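Local coordinates for protein PfkB family carbohydrate kinase (Listeria grayi DSM 20601, PDB 4GM6) that probably transfers phosphate to a sugar or related carbohydrate, as a kinase of the PfkB family, at residues 183-188 / 210-215; 187-192 / 203-208; 263-268 / 277-282. All coordinates share one frame; numbering follows the deposited sequence.

Interaction 1 of 3, residues 183-188 / 210-215; sequences IKISFD and PLVDYC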
ATOM      1  N   ILE C 183      20.399   1.656  44.954  1.00 80.50           N
ATOM      2  CA  ILE C 183      20.080   1.287  43.572  1.00 81.27           C
ATOM      3  C   ILE C 183      21.257   1.456  42.619  1.00 77.42           C
ATOM      4  O   ILE C 183      22.019   2.436  42.742  1.00 75.53           O
ATOM      5  CB  ILE C 183      18.909   2.120  43.037  1.00 72.60           C
ATOM      6  CG1 ILE C 183      17.643   1.724  43.781  1.00 72.82           C
ATOM      7  CG2 ILE C 183      18.749   1.936  41.498  1.00 74.09           C
ATOM      8  CD1 ILE C 183      16.536   2.705  43.593  1.00 77.77           C
ATOM      9  N   LYS C 184      21.420   0.468  41.683  1.00 75.31           N
ATOM     10  CA  LYS C 184      22.490   0.535  40.697  1.00 74.67           C
ATOM     11  C   LYS C 184      22.192   1.592  39.640  1.00 73.31           C
ATOM     12  O   LYS C 184      21.027   1.868  39.323  1.00 62.95           O
ATOM     13  CB  LYS C 184      22.692  -0.838  40.055  1.00 69.65           C
ATOM     14  CG  LYS C 184      23.052  -1.904  41.077  1.00 74.26           C
ATOM     15  CD  LYS C 184      24.304  -1.481  41.847  1.00 71.30           C
ATOM     16  CE  LYS C 184      24.994  -2.686  42.465  1.00 79.48           C
ATOM     17  NZ  LYS C 184      26.347  -2.295  42.943  1.00 80.65           N
ATOM     18  N   ILE C 185      23.247   2.194  39.101  1.00 74.91           N
ATOM     19  CA  ILE C 185      23.084   3.249  38.105  1.00 66.60           C
ATOM     20  C   ILE C 185      23.598   2.815  36.731  1.00 59.80           C
ATOM     21  O   ILE C 185      24.779   2.499  36.563  1.00 63.45           O
ATOM     22  CB  ILE C 185      23.771   4.549  38.572  1.00 72.46           C
ATOM     23  CG1 ILE C 185      23.284   4.902  39.998  1.00 73.26           C
ATOM     24  CG2 ILE C 185      23.487   5.696  37.601  1.00 60.19           C
ATOM     25  CD1 ILE C 185      21.794   4.965  40.164  1.00 63.43           C
ATOM     26  N   SER C 186      22.691   2.784  35.765  1.00 56.47           N
ATOM     27  CA  SER C 186      23.018   2.470  34.374  1.00 53.23           C
ATOM     28  C   SER C 186      22.989   3.740  33.546  1.00 53.66           C
ATOM     29  O   SER C 186      21.977   4.449  33.508  1.00 47.45           O
ATOM     30  CB  SER C 186      22.009   1.484  33.791  1.00 57.83           C
ATOM     31  OG  SER C 186      22.163   1.381  32.380  1.00 50.05           O
ATOM     32  N   PHE C 187      24.096   4.017  32.868  1.00 55.87           N
ATOM     33  CA  PHE C 187      24.201   5.224  32.056  1.00 53.00           C
ATOM     34  C   PHE C 187      24.662   4.896  30.645  1.00 54.61           C
ATOM     35  O   PHE C 187      25.599   4.123  30.439  1.00 62.53           O
ATOM     36  CB  PHE C 187      25.151   6.238  32.722  1.00 61.32           C
ATOM     37  CG  PHE C 187      25.153   7.588  32.060  1.00 53.58           C
ATOM     38  CD1 PHE C 187      23.981   8.366  32.081  1.00 52.16           C
ATOM     39  CD2 PHE C 187      26.294   8.076  31.401  1.00 55.02           C
ATOM     40  CE1 PHE C 187      23.973   9.611  31.479  1.00 55.99           C
ATOM     41  CE2 PHE C 187      26.292   9.322  30.803  1.00 65.22           C
ATOM     42  CZ  PHE C 187      25.142  10.089  30.833  1.00 65.81           C
ATOM     43  N   ASP C 188      23.970   5.480  29.674  1.00 56.89           N
ATOM     44  CA  ASP C 188      24.286   5.300  28.278  1.00 44.93           C
ATOM     45  C   ASP C 188      24.810   6.648  27.756  1.00 45.68           C
ATOM     46  O   ASP C 188      24.030   7.594  27.608  1.00 50.73           O
ATOM     47  CB  ASP C 188      22.991   4.892  27.562  1.00 53.78           C
ATOM     48  CG  ASP C 188      23.151   4.759  26.067  1.00 49.98           C
ATOM     49  OD1 ASP C 188      24.301   4.831  25.577  1.00 52.67           O
ATOM     50  OD2 ASP C 188      22.111   4.585  25.381  1.00 58.66           O
ATOM     51  N   PRO C 210      31.147   9.914  37.609  1.00 76.82           N
ATOM     52  CA  PRO C 210      31.534   9.511  39.008  1.00 77.74           C
ATOM     53  C   PRO C 210      30.395   8.795  39.737  1.00 74.85           C
ATOM     54  O   PRO C 210      30.611   8.142  40.777  1.00 78.68           O
ATOM     55  CB  PRO C 210      31.808  10.838  39.653  1.00 78.98           C
ATOM     56  CG  PRO C 210      32.199  11.748  38.519  1.00 79.56           C
ATOM     57  CD  PRO C 210      31.400  11.330  37.300  1.00 72.94           C
ATOM     58  N   LEU C 211      29.193   8.910  39.168  1.00 76.14           N
ATOM     59  CA  LEU C 211      27.964   8.388  39.765  1.00 80.01           C
ATOM     60  C   LEU C 211      27.430   7.097  39.147  1.00 71.09           C
ATOM     61  O   LEU C 211      26.358   6.618  39.549  1.00 76.95           O
ATOM     62  CB  LEU C 211      26.846   9.435  39.632  1.00 68.24           C
ATOM     63  CG  LEU C 211      26.957  10.686  40.483  1.00 70.81           C
ATOM     64  CD1 LEU C 211      25.587  11.360  40.526  1.00 74.32           C
ATOM     65  CD2 LEU C 211      27.449  10.326  41.893  1.00 71.60           C
ATOM     66  N   VAL C 212      28.148   6.542  38.154  1.00 70.09           N
ATOM     67  CA  VAL C 212      27.631   5.395  37.381  1.00 63.82           C
ATOM     68  C   VAL C 212      28.212   4.008  37.762  1.00 70.53           C
ATOM     69  O   VAL C 212      29.391   3.878  38.122  1.00 69.83           O
ATOM     70  CB  VAL C 212      27.819   5.632  35.868  1.00 61.56           C
ATOM     71  CG1 VAL C 212      27.427   4.383  35.080  1.00 62.01           C
ATOM     72  CG2 VAL C 212      27.011   6.854  35.407  1.00 61.37           C
ATOM     73  N   ASP C 213      27.374   2.975  37.674  1.00 68.77           N
ATOM     74  CA  ASP C 213      27.793   1.591  37.953  1.00 71.66           C
ATOM     75  C   ASP C 213      28.060   0.819  36.668  1.00 66.84           C
ATOM     76  O   ASP C 213      29.057   0.091  36.551  1.00 66.91           O
ATOM     77  CB  ASP C 213      26.703   0.861  38.728  1.00 64.54           C
ATOM     78  CG  ASP C 213      26.462   1.472  40.076  1.00 70.58           C
ATOM     79  OD1 ASP C 213      27.396   1.450  40.893  1.00 69.17           O
ATOM     80  OD2 ASP C 213      25.350   1.983  40.311  1.00 79.75           O
ATOM     81  N   TYR C 214      27.145   0.977  35.720  1.00 63.91           N
ATOM     82  CA  TYR C 214      27.223   0.303  34.432  1.00 60.82           C
ATOM     83  C   TYR C 214      27.188   1.364  33.350  1.00 60.71           C
ATOM     84  O   TYR C 214      26.182   2.074  33.202  1.00 54.54           O
ATOM     85  CB  TYR C 214      26.028  -0.627  34.248  1.00 60.19           C
ATOM     86  CG  TYR C 214      25.688  -1.483  35.452  1.00 62.82           C
ATOM     87  CD1 TYR C 214      26.676  -2.176  36.151  1.00 70.34           C
ATOM     88  CD2 TYR C 214      24.365  -1.615  35.872  1.00 64.31           C
ATOM     89  CE1 TYR C 214      26.355  -2.963  37.247  1.00 69.83           C
ATOM     90  CE2 TYR C 214      24.034  -2.401  36.955  1.00 59.00           C
ATOM     91  CZ  TYR C 214      25.027  -3.073  37.640  1.00 69.04           C
ATOM     92  OH  TYR C 214      24.678  -3.853  38.715  1.00 67.25           O
ATOM     93  N   CYS C 215      28.279   1.472  32.591  1.00 57.73           N
ATOM     94  CA  CYS C 215      28.387   2.513  31.569  1.00 55.24           C
ATOM     95  C   CYS C 215      28.441   1.959  30.153  1.00 52.84           C
ATOM     96  O   CYS C 215      29.294   1.136  29.840  1.00 51.44           O
ATOM     97  CB  CYS C 215      29.638   3.372  31.818  1.00 58.38           C
ATOM     98  SG  CYS C 215      29.768   4.835  30.746  1.00 61.19           S
TER
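Y214, I185 and F187 bury the most surface where strand 184-188 pairs in parallel with strand 214-216, the two strands of a beta-alpha-beta crossover whose connecting helix is 198-208. The ladder is short: F187 N donates to Y214 O over 2.9 Å, nearly straight at 171°, while I185 O takes two donors, Y214 N and D213 N, so a single carbonyl holds the entry into the second strand. S186 and Y214 lie on one face of the sheet, F187 and C215 on the other. Y214 runs back along its neighbour strand: its CE2 rests 3.7 Å from K184 CB and its OH 3.5 Å from K184 CG, the bend of the lysine chain at chi2 (-57°) carrying CD and CE past the same hydroxyl. S186 CB stands at the edge of the tyrosine ring, and its OG is hydrogen-bonded to H155 on the next strand. I185 instead brings CB, CG1 and CG2 up to the carbonyl of L211, its CB 3.5 Å from L211 O, and continues toward I175 and K179 of helix 165-180. F187 meets V212 mainly through F187 CB, 3.3 Å from V212 CG2, with ring carbon CG the next nearest. D213 turns its carboxylate back over the start of the strand, where OD2 meets the backbone NH of I185; the modelled length of that bond is improbably short and therefore doubtful. Its other oxygen, OD1, stays 4.4 Å from K184 NZ, beyond a salt bridge.

Interaction 2 of 3, residues 187-192 / 203-208; sequences FDMNYR and RAYQQL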
ATOM      1  N   PHE C 187      24.096   4.017  32.868  1.00 55.87           N
ATOM      2  CA  PHE C 187      24.201   5.224  32.056  1.00 53.00           C
ATOM      3  C   PHE C 187      24.662   4.896  30.645  1.00 54.61           C
ATOM      4  O   PHE C 187      25.599   4.123  30.439  1.00 62.53           O
ATOM      5  CB  PHE C 187      25.151   6.238  32.722  1.00 61.32           C
ATOM      6  CG  PHE C 187      25.153   7.588  32.060  1.00 53.58           C
ATOM      7  CD1 PHE C 187      23.981   8.366  32.081  1.00 52.16           C
ATOM      8  CD2 PHE C 187      26.294   8.076  31.401  1.00 55.02           C
ATOM      9  CE1 PHE C 187      23.973   9.611  31.479  1.00 55.99           C
ATOM     10  CE2 PHE C 187      26.292   9.322  30.803  1.00 65.22           C
ATOM     11  CZ  PHE C 187      25.142  10.089  30.833  1.00 65.81           C
ATOM     12  N   ASP C 188      23.970   5.480  29.674  1.00 56.89           N
ATOM     13  CA  ASP C 188      24.286   5.300  28.278  1.00 44.93           C
ATOM     14  C   ASP C 188      24.810   6.648  27.756  1.00 45.68           C
ATOM     15  O   ASP C 188      24.030   7.594  27.608  1.00 50.73           O
ATOM     16  CB  ASP C 188      22.991   4.892  27.562  1.00 53.78           C
ATOM     17  CG  ASP C 188      23.151   4.759  26.067  1.00 49.98           C
ATOM     18  OD1 ASP C 188      24.301   4.831  25.577  1.00 52.67           O
ATOM     19  OD2 ASP C 188      22.111   4.585  25.381  1.00 58.66           O
ATOM     20  N   MET C 189      26.117   6.745  27.488  1.00 48.15           N
ATOM     21  CA  MET C 189      26.713   8.008  27.019  1.00 48.42           C
ATOM     22  C   MET C 189      25.869   8.636  25.902  1.00 55.97           C
ATOM     23  O   MET C 189      25.455   9.791  25.993  1.00 59.61           O
ATOM     24  CB  MET C 189      28.123   7.775  26.478  1.00 54.15           C
ATOM     25  CG  MET C 189      29.079   7.140  27.471  1.00 73.98           C
ATOM     26  SD  MET C 189      29.722   8.329  28.661  1.00 70.42           S
ATOM     27  CE  MET C 189      30.931   9.225  27.686  1.00 68.50           C
ATOM     28  N   ASN C 190      25.652   7.873  24.837  1.00 51.22           N
ATOM     29  CA  ASN C 190      24.740   8.275  23.774  1.00 53.25           C
ATOM     30  C   ASN C 190      24.900   9.751  23.432  1.00 56.50           C
ATOM     31  O   ASN C 190      23.946  10.531  23.506  1.00 53.45           O
ATOM     32  CB  ASN C 190      23.294   7.971  24.175  1.00 48.87           C
ATOM     33  CG  ASN C 190      22.523   7.264  23.080  1.00 60.73           C
ATOM     34  OD1 ASN C 190      22.655   7.598  21.901  1.00 61.38           O
ATOM     35  ND2 ASN C 190      21.718   6.272  23.461  1.00 61.58           N
ATOM     36  N   TYR C 191      26.122  10.132  23.073  1.00 58.84           N
ATOM     37  CA  TYR C 191      26.402  11.508  22.706  1.00 59.90           C
ATOM     38  C   TYR C 191      25.801  11.800  21.343  1.00 58.62           C
ATOM     39  O   TYR C 191      25.894  10.982  20.432  1.00 56.15           O
ATOM     40  CB  TYR C 191      27.908  11.769  22.678  1.00 65.53           C
ATOM     41  CG  TYR C 191      28.245  13.102  22.055  1.00 67.01           C
ATOM     42  CD1 TYR C 191      28.007  14.287  22.743  1.00 63.66           C
ATOM     43  CD2 TYR C 191      28.773  13.182  20.769  1.00 61.29           C
ATOM     44  CE1 TYR C 191      28.299  15.513  22.180  1.00 71.89           C
ATOM     45  CE2 TYR C 191      29.065  14.406  20.194  1.00 68.57           C
ATOM     46  CZ  TYR C 191      28.827  15.568  20.905  1.00 73.05           C
ATOM     47  OH  TYR C 191      29.117  16.797  20.349  1.00 79.93           O
ATOM     48  N   ARG C 192      25.165  12.956  21.201  1.00 59.84           N
ATOM     49  CA  ARG C 192      24.547  13.313  19.925  1.00 63.57           C
ATOM     50  C   ARG C 192      25.067  14.663  19.448  1.00 59.19           C
ATOM     51  O   ARG C 192      24.866  15.686  20.105  1.00 54.46           O
ATOM     52  CB  ARG C 192      23.020  13.326  20.048  1.00 53.95           C
ATOM     53  CG  ARG C 192      22.409  11.956  20.301  1.00 54.95           C
ATOM     54  CD  ARG C 192      22.680  11.008  19.143  1.00 60.33           C
ATOM     55  NE  ARG C 192      22.229   9.642  19.416  1.00 67.45           N
ATOM     56  CZ  ARG C 192      20.971   9.220  19.280  1.00 87.18           C
ATOM     57  NH1 ARG C 192      20.020  10.061  18.885  1.00 63.97           N
ATOM     58  NH2 ARG C 192      20.661   7.955  19.545  1.00 61.43           N
ATOM     59  N   ARG C 203      31.564  18.354  29.866  1.00 86.26           N
ATOM     60  CA  ARG C 203      31.426  18.895  31.218  1.00 77.41           C
ATOM     61  C   ARG C 203      30.229  18.272  31.944  1.00 75.01           C
ATOM     62  O   ARG C 203      30.305  17.977  33.137  1.00 88.58           O
ATOM     63  CB  ARG C 203      31.306  20.427  31.172  1.00 85.38           C
ATOM     64  CG  ARG C 203      31.911  21.152  32.365  1.00115.33           C
ATOM     65  CD  ARG C 203      32.155  22.627  32.062  1.00129.93           C
ATOM     66  NE  ARG C 203      30.959  23.293  31.549  1.00131.26           N
ATOM     67  CZ  ARG C 203      30.748  23.572  30.264  1.00122.19           C
ATOM     68  NH1 ARG C 203      29.626  24.174  29.889  1.00 99.56           N
ATOM     69  NH2 ARG C 203      31.658  23.251  29.352  1.00126.57           N
ATOM     70  N   ALA C 204      29.128  18.083  31.221  1.00 69.36           N
ATOM     71  CA  ALA C 204      27.974  17.358  31.748  1.00 76.71           C
ATOM     72  C   ALA C 204      28.361  15.930  32.126  1.00 76.25           C
ATOM     73  O   ALA C 204      28.063  15.455  33.242  1.00 73.36           O
ATOM     74  CB  ALA C 204      26.847  17.332  30.721  1.00 64.70           C
ATOM     75  N   TYR C 205      29.011  15.240  31.175  1.00 72.85           N
ATOM     76  CA  TYR C 205      29.459  13.874  31.434  1.00 81.00           C
ATOM     77  C   TYR C 205      30.331  13.796  32.702  1.00 77.16           C
ATOM     78  O   TYR C 205      30.246  12.833  33.474  1.00 76.72           O
ATOM     79  CB  TYR C 205      30.202  13.301  30.213  1.00 64.01           C
ATOM     80  CG  TYR C 205      29.315  12.979  29.023  1.00 62.22           C
ATOM     81  CD1 TYR C 205      28.115  12.298  29.191  1.00 65.13           C
ATOM     82  CD2 TYR C 205      29.689  13.329  27.726  1.00 58.69           C
ATOM     83  CE1 TYR C 205      27.303  11.995  28.113  1.00 57.78           C
ATOM     84  CE2 TYR C 205      28.878  13.024  26.638  1.00 55.45           C
ATOM     85  CZ  TYR C 205      27.686  12.359  26.840  1.00 53.86           C
ATOM     86  OH  TYR C 205      26.869  12.037  25.767  1.00 59.54           O
ATOM     87  N   GLN C 206      31.158  14.812  32.934  1.00 70.89           N
ATOM     88  CA  GLN C 206      32.032  14.789  34.107  1.00 80.84           C
ATOM     89  C   GLN C 206      31.252  14.815  35.421  1.00 80.85           C
ATOM     90  O   GLN C 206      31.780  14.360  36.463  1.00 79.52           O
ATOM     91  CB  GLN C 206      33.068  15.915  34.059  1.00 81.50           C
ATOM     92  CG  GLN C 206      34.136  15.689  32.995  1.00 90.04           C
ATOM     93  CD  GLN C 206      35.187  16.782  32.993  1.00107.66           C
ATOM     94  OE1 GLN C 206      34.866  17.965  33.116  1.00128.38           O
ATOM     95  NE2 GLN C 206      36.454  16.390  32.854  1.00 92.25           N
ATOM     96  N   GLN C 207      29.977  15.308  35.362  1.00 77.72           N
ATOM     97  CA  GLN C 207      29.126  15.288  36.540  1.00 85.97           C
ATOM     98  C   GLN C 207      28.468  13.916  36.734  1.00 74.30           C
ATOM     99  O   GLN C 207      28.307  13.457  37.855  1.00 84.79           O
ATOM    100  CB  GLN C 207      28.016  16.359  36.450  1.00 82.47           C
ATOM    101  CG  GLN C 207      28.540  17.771  36.153  1.00118.63           C
ATOM    102  CD  GLN C 207      27.408  18.758  35.965  1.00108.25           C
ATOM    103  OE1 GLN C 207      26.435  18.752  36.720  1.00102.16           O
ATOM    104  NE2 GLN C 207      27.527  19.607  34.952  1.00 94.99           N
ATOM    105  N   LEU C 208      28.083  13.267  35.638  1.00 66.97           N
ATOM    106  CA  LEU C 208      27.373  11.968  35.688  1.00 64.68           C
ATOM    107  C   LEU C 208      28.269  10.789  36.005  1.00 72.79           C
ATOM    108  O   LEU C 208      27.960  10.029  36.900  1.00 72.80           O
ATOM    109  CB  LEU C 208      26.643  11.668  34.374  1.00 73.77           C
ATOM    110  CG  LEU C 208      25.465  12.549  34.128  1.00 90.50           C
ATOM    111  CD1 LEU C 208      24.227  11.967  34.796  1.00 79.08           C
ATOM    112  CD2 LEU C 208      25.698  14.032  34.576  1.00 72.65           C
TER
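Y205 reaches from helix 198-208 to the chain leaving strand 184-188, and its hydroxyl donates to M189 O over 2.7 Å. The hydroxyl comes from above the carbonyl plane, 50° out of it, not along a lone pair. On the packed side the tyrosine ring is held over one face by M189 and along its rim by F187 and Y191. M189 bends so that CE sits 4.2 Å from the ring centroid, 7° off the normal; SD lies above the same face at a greater distance, a Met-aromatic contact. The F187 and Y205 side chains cross at about a right angle, F187 CE2 3.8 Å from Y205 CD1, with that tyrosine carbon in the plane of the phenylalanine ring at its edge. L208, one helical turn on, lays CB over one face of the F187 ring, toward the rim, while its CD1 approaches F187 CE1. Y191 CB lies 3.3 Å from Y205 OH, and with CG set opposite its own N (chi1 169°) the ring turns its edge to that oxygen; W196 and F225 meet the Y191 ring. Beyond Y191 the contact thins out toward solvent. The helix face bearing R203 and Q207 is exposed and takes no part, and the amide of N190 leads off from the helix, its ND2 donating to D188 OD2 over 2.6 Å while its OD1 takes two weak bonds from R192. Aromatic and aliphatic groups thus seat the crossover helix against the C-terminal end of a parallel strand, as in the Rossmann-like core of PfkB-family kinases.

Interaction 3 of 3, residues 263-268 / 277-282; sequences LLQGHL and SEEYAI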
ATOM      1  N   LEU C 263      29.247  -5.192  10.401  1.00 36.10           N
ATOM      2  CA  LEU C 263      29.712  -6.227  11.308  1.00 40.29           C
ATOM      3  C   LEU C 263      29.429  -5.722  12.721  1.00 41.37           C
ATOM      4  O   LEU C 263      29.578  -4.535  13.007  1.00 46.59           O
ATOM      5  CB  LEU C 263      31.214  -6.477  11.127  1.00 39.69           C
ATOM      6  CG  LEU C 263      31.731  -6.721   9.704  1.00 41.15           C
ATOM      7  CD1 LEU C 263      33.240  -6.990   9.716  1.00 43.50           C
ATOM      8  CD2 LEU C 263      30.976  -7.861   9.039  1.00 37.94           C
ATOM      9  N   LEU C 264      28.994  -6.613  13.603  1.00 42.41           N
ATOM     10  CA  LEU C 264      28.623  -6.209  14.949  1.00 36.37           C
ATOM     11  C   LEU C 264      29.151  -7.225  15.931  1.00 40.60           C
ATOM     12  O   LEU C 264      28.953  -8.422  15.755  1.00 38.61           O
ATOM     13  CB  LEU C 264      27.105  -6.137  15.092  1.00 37.94           C
ATOM     14  CG  LEU C 264      26.633  -5.386  16.335  1.00 41.47           C
ATOM     15  CD1 LEU C 264      26.753  -3.884  16.097  1.00 40.80           C
ATOM     16  CD2 LEU C 264      25.195  -5.757  16.650  1.00 39.84           C
ATOM     17  N   GLN C 265      29.814  -6.732  16.969  1.00 39.84           N
ATOM     18  CA  GLN C 265      30.449  -7.576  17.959  1.00 41.11           C
ATOM     19  C   GLN C 265      30.264  -6.872  19.293  1.00 41.69           C
ATOM     20  O   GLN C 265      30.524  -5.672  19.412  1.00 44.64           O
ATOM     21  CB  GLN C 265      31.934  -7.745  17.638  1.00 42.77           C
ATOM     22  CG  GLN C 265      32.723  -8.531  18.682  1.00 48.40           C
ATOM     23  CD  GLN C 265      34.135  -8.845  18.230  1.00 60.35           C
ATOM     24  OE1 GLN C 265      34.876  -7.959  17.807  1.00 65.54           O
ATOM     25  NE2 GLN C 265      34.521 -10.113  18.331  1.00 61.93           N
ATOM     26  N   GLY C 266      29.767  -7.590  20.288  1.00 40.68           N
ATOM     27  CA  GLY C 266      29.541  -6.969  21.592  1.00 41.40           C
ATOM     28  C   GLY C 266      30.805  -7.036  22.428  1.00 44.56           C
ATOM     29  O   GLY C 266      31.568  -7.999  22.323  1.00 45.12           O
ATOM     30  N   HIS C 267      31.029  -5.994  23.233  1.00 45.02           N
ATOM     31  CA  HIS C 267      32.089  -5.958  24.231  1.00 54.62           C
ATOM     32  C   HIS C 267      31.453  -5.728  25.604  1.00 54.78           C
ATOM     33  O   HIS C 267      30.488  -4.960  25.761  1.00 47.85           O
ATOM     34  CB  HIS C 267      33.084  -4.821  23.967  1.00 53.79           C
ATOM     35  CG  HIS C 267      33.934  -5.002  22.735  1.00 63.03           C
ATOM     36  ND1 HIS C 267      34.584  -3.952  22.114  1.00 69.27           N
ATOM     37  CD2 HIS C 267      34.222  -6.103  21.989  1.00 66.58           C
ATOM     38  CE1 HIS C 267      35.233  -4.402  21.040  1.00 78.48           C
ATOM     39  NE2 HIS C 267      35.028  -5.705  20.938  1.00 71.17           N
ATOM     40  N   LEU C 268      31.991  -6.410  26.599  1.00 49.82           N
ATOM     41  CA  LEU C 268      31.606  -6.176  27.979  1.00 54.92           C
ATOM     42  C   LEU C 268      32.846  -6.307  28.871  1.00 57.83           C
ATOM     43  O   LEU C 268      33.467  -7.368  28.930  1.00 65.23           O
ATOM     44  CB  LEU C 268      30.498  -7.151  28.395  1.00 64.51           C
ATOM     45  CG  LEU C 268      29.941  -7.032  29.819  1.00 76.04           C
ATOM     46  CD1 LEU C 268      29.549  -5.591  30.135  1.00 96.04           C
ATOM     47  CD2 LEU C 268      28.748  -7.957  29.984  1.00 58.46           C
ATOM     48  N   SER C 277      31.798 -11.114  22.108  1.00 50.74           N
ATOM     49  CA  SER C 277      30.916 -12.087  21.469  1.00 50.14           C
ATOM     50  C   SER C 277      31.554 -12.553  20.165  1.00 47.41           C
ATOM     51  O   SER C 277      32.639 -12.098  19.821  1.00 50.29           O
ATOM     52  CB  SER C 277      29.579 -11.427  21.159  1.00 44.67           C
ATOM     53  OG  SER C 277      29.703 -10.531  20.061  1.00 50.73           O
ATOM     54  N   GLU C 278      30.896 -13.439  19.425  1.00 54.61           N
ATOM     55  CA  GLU C 278      31.345 -13.685  18.053  1.00 61.23           C
ATOM     56  C   GLU C 278      31.073 -12.390  17.289  1.00 55.30           C
ATOM     57  O   GLU C 278      30.309 -11.539  17.754  1.00 44.85           O
ATOM     58  CB  GLU C 278      30.621 -14.878  17.401  1.00 53.85           C
ATOM     59  CG  GLU C 278      29.269 -14.531  16.762  1.00104.84           C
ATOM     60  CD  GLU C 278      28.695 -15.638  15.871  1.00 93.31           C
ATOM     61  OE1 GLU C 278      28.424 -15.378  14.670  1.00 63.19           O
ATOM     62  OE2 GLU C 278      28.506 -16.769  16.368  1.00 94.48           O
ATOM     63  N   GLU C 279      31.709 -12.209  16.138  1.00 46.81           N
ATOM     64  CA  GLU C 279      31.376 -11.065  15.307  1.00 45.50           C
ATOM     65  C   GLU C 279      30.327 -11.482  14.277  1.00 46.04           C
ATOM     66  O   GLU C 279      30.538 -12.439  13.537  1.00 48.26           O
ATOM     67  CB  GLU C 279      32.616 -10.532  14.605  1.00 60.46           C
ATOM     68  CG  GLU C 279      32.421  -9.171  13.962  1.00 63.44           C
ATOM     69  CD  GLU C 279      33.747  -8.510  13.631  1.00 95.95           C
ATOM     70  OE1 GLU C 279      34.413  -8.963  12.674  1.00 75.33           O
ATOM     71  OE2 GLU C 279      34.128  -7.544  14.330  1.00 75.54           O
ATOM     72  N   TYR C 280      29.197 -10.785  14.260  1.00 37.77           N
ATOM     73  CA  TYR C 280      28.117 -11.058  13.297  1.00 38.45           C
ATOM     74  C   TYR C 280      28.230 -10.205  12.047  1.00 41.70           C
ATOM     75  O   TYR C 280      28.547  -9.016  12.117  1.00 43.91           O
ATOM     76  CB  TYR C 280      26.748 -10.759  13.910  1.00 38.54           C
ATOM     77  CG  TYR C 280      26.328 -11.712  14.990  1.00 40.54           C
ATOM     78  CD1 TYR C 280      25.675 -12.897  14.678  1.00 42.13           C
ATOM     79  CD2 TYR C 280      26.580 -11.430  16.323  1.00 46.66           C
ATOM     80  CE1 TYR C 280      25.287 -13.777  15.667  1.00 44.49           C
ATOM     81  CE2 TYR C 280      26.201 -12.305  17.320  1.00 47.70           C
ATOM     82  CZ  TYR C 280      25.551 -13.470  16.985  1.00 43.50           C
ATOM     83  OH  TYR C 280      25.166 -14.337  17.964  1.00 41.50           O
ATOM     84  N   ALA C 281      27.950 -10.818  10.905  1.00 37.13           N
ATOM     85  CA  ALA C 281      27.800 -10.088   9.664  1.00 34.08           C
ATOM     86  C   ALA C 281      26.305  -9.905   9.414  1.00 38.03           C
ATOM     87  O   ALA C 281      25.568 -10.876   9.322  1.00 32.35           O
ATOM     88  CB  ALA C 281      28.464 -10.846   8.530  1.00 35.43           C
ATOM     89  N   ILE C 282      25.861  -8.654   9.335  1.00 28.89           N
ATOM     90  CA  ILE C 282      24.455  -8.348   9.138  1.00 29.65           C
ATOM     91  C   ILE C 282      24.252  -7.733   7.766  1.00 31.66           C
ATOM     92  O   ILE C 282      24.735  -6.631   7.505  1.00 31.85           O
ATOM     93  CB  ILE C 282      23.956  -7.358  10.209  1.00 28.27           C
ATOM     94  CG1 ILE C 282      24.259  -7.910  11.613  1.00 31.54           C
ATOM     95  CG2 ILE C 282      22.486  -7.040  10.002  1.00 27.63           C
ATOM     96  CD1 ILE C 282      23.939  -6.947  12.748  1.00 32.98           C
TER
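Q265 and S277 join the two arms of hairpin 261-270/273-282 where its ladder is interrupted. The Q265 chain is extended throughout, its CG swung across from the backbone N (chi1 176°). CB lies 4.0 Å from E279 CG; CG passes 3.7 Å from S277 O; CD lies between that carbonyl and E279 OE2. At the tip NE2 donates to S277 O over 3.1 Å, nearly straight at 168° and in the amide plane, whereas OE1 lies 3.6 Å from E279 OE2, two acceptors with no hydrogen bond between them, the amide and carboxylate planes 51° apart. S277 returns the grip: its OG accepts from G266 N over 3.0 Å and donates to E278 O, and its N donates to G266 O. Farther along, L264 and Y280 form an antiparallel hydrogen-bonded pair, and L263 with A281 the next, non-hydrogen-bonded one, L263 CD2 lying 3.9 Å from A281 CB. On the opposite face L264 CB meets I282 CD1. Strand 248-256 flanks strand 261-270 on its other edge, leaving 273-282 as the outermost strand of this chain's sheet. Helix 309-323 packs on the face bearing L264 and Y280, and L120 of a second subunit touches Y280 and I282.

In the fold
All three contacts draw on one nine-stranded mixed sheet. Interactions 1 and 2 start from the same strand, 184-188, and share F187 and D188; their centres are 11 Å apart, and they touch where C215 SG packs on M189 CG. Together they fix strand 184-188, helix 198-208 and strand 214-216 as one parallel crossover unit, interaction 1 edge to edge in the sheet and interaction 2 between strand end and helix. Interaction 3 follows later in the chain, its centre about 23 Å from interaction 1 and 24 Å from interaction 2. After strand 248-256, itself parallel to 214-216, the sheet turns antiparallel and ends in the hairpin beside another subunit.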